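Local coordinates for protein apoptosis regulator Bcl-2 homolog (Murid herpesvirus 4, PDB 4MI8) that protects infected cells from apoptosis mediated by cytotoxic cells and inhibits host starvation-induced autophagy by binding host BECN1, aiding latency and chronic infection, at residues A[12-17]-A[37-42]. Residues are numbered along the deposited sequence; the frame is centred on the assembly and turned at random.
Sequences ATLITA and VDVSKI
L14 reaches out of helix 8-23 and sets its forked end among D38, V39 and I42 of helix 33-56, where the first two helices of this all-helical Bcl-2 fold pack together. The axes of the two short segments come within 9.4 Å and cross at -62°, and no hydrogen bond joins the two segments, so the contact rests on apolar side chains. L14 takes part in three of the four residue pairs. Its CG stands anti to the backbone N (chi1 -180°), which swings the isobutyl group over toward the second helix although the CB itself does not aim there. The two methyls then divide the work. CD1 takes the V39 side and lies 3.6 Å from V39 CG2, the two side chains running alongside each other and pointing opposite ways; CD2 turns to I42, whose CD1 meets it nearly tip to tip at 4.0 Å. I42 extends to that point because its CG1 is anti to the carbonyl carbon and CD1 continues outward (chi2 163°). D38 lies across the fork, roughly perpendicular to L14, and offers its methylene: CB sits 3.7 Å from L14 CD1 and is also touched by CD2. The aspartate's polar end is occupied elsewhere, with OD2 hydrogen-bonded to the hydroxyl of Y10, one helical turn before L14, so D38 gives the contact both a greasy flank and a polar tie to the same first helix. All five touching residues are buried; L135, near the C-terminus, packs on L14 and D38, while F93 of helix 86-103 and F18 of helix 8-23 pack on I42. One helical turn beyond L14, A17 contributes a single methyl, and its CB rests 3.7 Å from V39 CG2, the same branch that L14 CD1 touches.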
loop_
_atom_site.group_PDB
_atom_site.type_symbol
_atom_site.label_atom_id
_atom_site.label_comp_id
_atom_site.label_asym_id
_atom_site.label_seq_id
_atom_site.Cartn_x
_atom_site.Cartn_y
_atom_site.Cartn_z
ATOM N N ALA A 12 -12.486 2.110 -0.792
ATOM C CA ALA A 12 -12.377 1.745 -2.204
ATOM C C ALA A 12 -12.033 2.971 -3.035
ATOM O O ALA A 12 -11.210 2.916 -3.940
ATOM C CB ALA A 12 -13.708 1.122 -2.727
ATOM N N THR A 13 -12.705 4.075 -2.766
ATOM C CA THR A 13 -12.393 5.351 -3.431
ATOM C C THR A 13 -10.937 5.803 -3.171
ATOM O O THR A 13 -10.186 6.213 -4.091
ATOM C CB THR A 13 -13.373 6.439 -2.925
ATOM O OG1 THR A 13 -14.649 6.114 -3.457
ATOM C CG2 THR A 13 -13.011 7.848 -3.393
ATOM N N LEU A 14 -10.556 5.702 -1.902
ATOM C CA LEU A 14 -9.291 6.218 -1.430
ATOM C C LEU A 14 -8.164 5.370 -2.035
ATOM O O LEU A 14 -7.129 5.903 -2.504
ATOM C CB LEU A 14 -9.303 6.085 0.109
ATOM C CG LEU A 14 -8.040 6.588 0.756
ATOM C CD1 LEU A 14 -7.613 7.936 0.102
ATOM C CD2 LEU A 14 -8.243 6.646 2.305
ATOM N N ILE A 15 -8.358 4.050 -2.087
ATOM C CA ILE A 15 -7.329 3.202 -2.691
ATOM C C ILE A 15 -7.062 3.511 -4.176
ATOM O O ILE A 15 -5.870 3.534 -4.694
ATOM C CB ILE A 15 -7.654 1.706 -2.443
ATOM C CG1 ILE A 15 -7.459 1.357 -0.937
ATOM C CG2 ILE A 15 -6.691 0.839 -3.255
ATOM C CD1 ILE A 15 -8.315 0.232 -0.418
ATOM N N THR A 16 -8.168 3.710 -4.915
ATOM C CA THR A 16 -8.017 3.992 -6.329
ATOM C C THR A 16 -7.338 5.368 -6.489
ATOM O O THR A 16 -6.482 5.540 -7.351
ATOM C CB THR A 16 -9.392 4.093 -6.984
ATOM O OG1 THR A 16 -10.138 2.894 -6.741
ATOM C CG2 THR A 16 -9.253 4.365 -8.545
ATOM N N ALA A 17 -7.732 6.362 -5.682
ATOM C CA ALA A 17 -7.133 7.700 -5.814
ATOM C C ALA A 17 -5.664 7.594 -5.409
ATOM O O ALA A 17 -4.810 8.207 -6.061
ATOM C CB ALA A 17 -7.885 8.671 -4.958
ATOM N N VAL A 37 -6.297 14.783 0.684
ATOM C CA VAL A 37 -5.650 14.809 2.007
ATOM C C VAL A 37 -5.226 13.382 2.447
ATOM O O VAL A 37 -4.077 13.182 2.881
ATOM C CB VAL A 37 -6.472 15.599 3.058
ATOM C CG1 VAL A 37 -5.905 15.400 4.480
ATOM C CG2 VAL A 37 -6.377 17.057 2.704
ATOM N N ASP A 38 -6.144 12.443 2.329
ATOM C CA ASP A 38 -5.950 11.080 2.821
ATOM C C ASP A 38 -4.951 10.381 1.968
ATOM O O ASP A 38 -4.105 9.648 2.473
ATOM C CB ASP A 38 -7.282 10.347 2.852
ATOM C CG ASP A 38 -8.162 10.836 3.995
ATOM O OD1 ASP A 38 -7.646 11.377 5.011
ATOM O OD2 ASP A 38 -9.380 10.711 3.908
ATOM N N VAL A 39 -5.028 10.640 0.661
ATOM C CA VAL A 39 -4.052 10.105 -0.277
ATOM C C VAL A 39 -2.648 10.517 0.142
ATOM O O VAL A 39 -1.788 9.658 0.303
ATOM C CB VAL A 39 -4.355 10.509 -1.707
ATOM C CG1 VAL A 39 -3.104 10.292 -2.545
ATOM C CG2 VAL A 39 -5.530 9.683 -2.268
ATOM N N SER A 40 -2.423 11.818 0.382
ATOM C CA SER A 40 -1.119 12.343 0.731
ATOM C C SER A 40 -0.675 11.760 2.074
ATOM O O SER A 40 0.534 11.472 2.325
ATOM C CB SER A 40 -1.211 13.891 0.775
ATOM O OG SER A 40 0.074 14.380 1.286
ATOM N N LYS A 41 -1.645 11.550 2.964
ATOM C CA LYS A 41 -1.281 11.003 4.223
ATOM C C LYS A 41 -0.689 9.565 4.019
ATOM O O LYS A 41 0.361 9.207 4.567
ATOM C CB LYS A 41 -2.473 10.933 5.113
ATOM C CG LYS A 41 -2.288 9.903 6.206
ATOM C CD LYS A 41 -3.512 10.011 7.097
ATOM C CE LYS A 41 -3.311 9.094 8.293
ATOM N NZ LYS A 41 -4.133 9.482 9.461
ATOM N N ILE A 42 -1.333 8.765 3.179
ATOM C CA ILE A 42 -0.871 7.405 2.973
ATOM C C ILE A 42 0.431 7.412 2.185
ATOM O O ILE A 42 1.323 6.667 2.526
ATOM C CB ILE A 42 -1.932 6.594 2.259
ATOM C CG1 ILE A 42 -3.125 6.437 3.230
ATOM C CG2 ILE A 42 -1.376 5.168 1.871
ATOM C CD1 ILE A 42 -4.325 6.012 2.395
#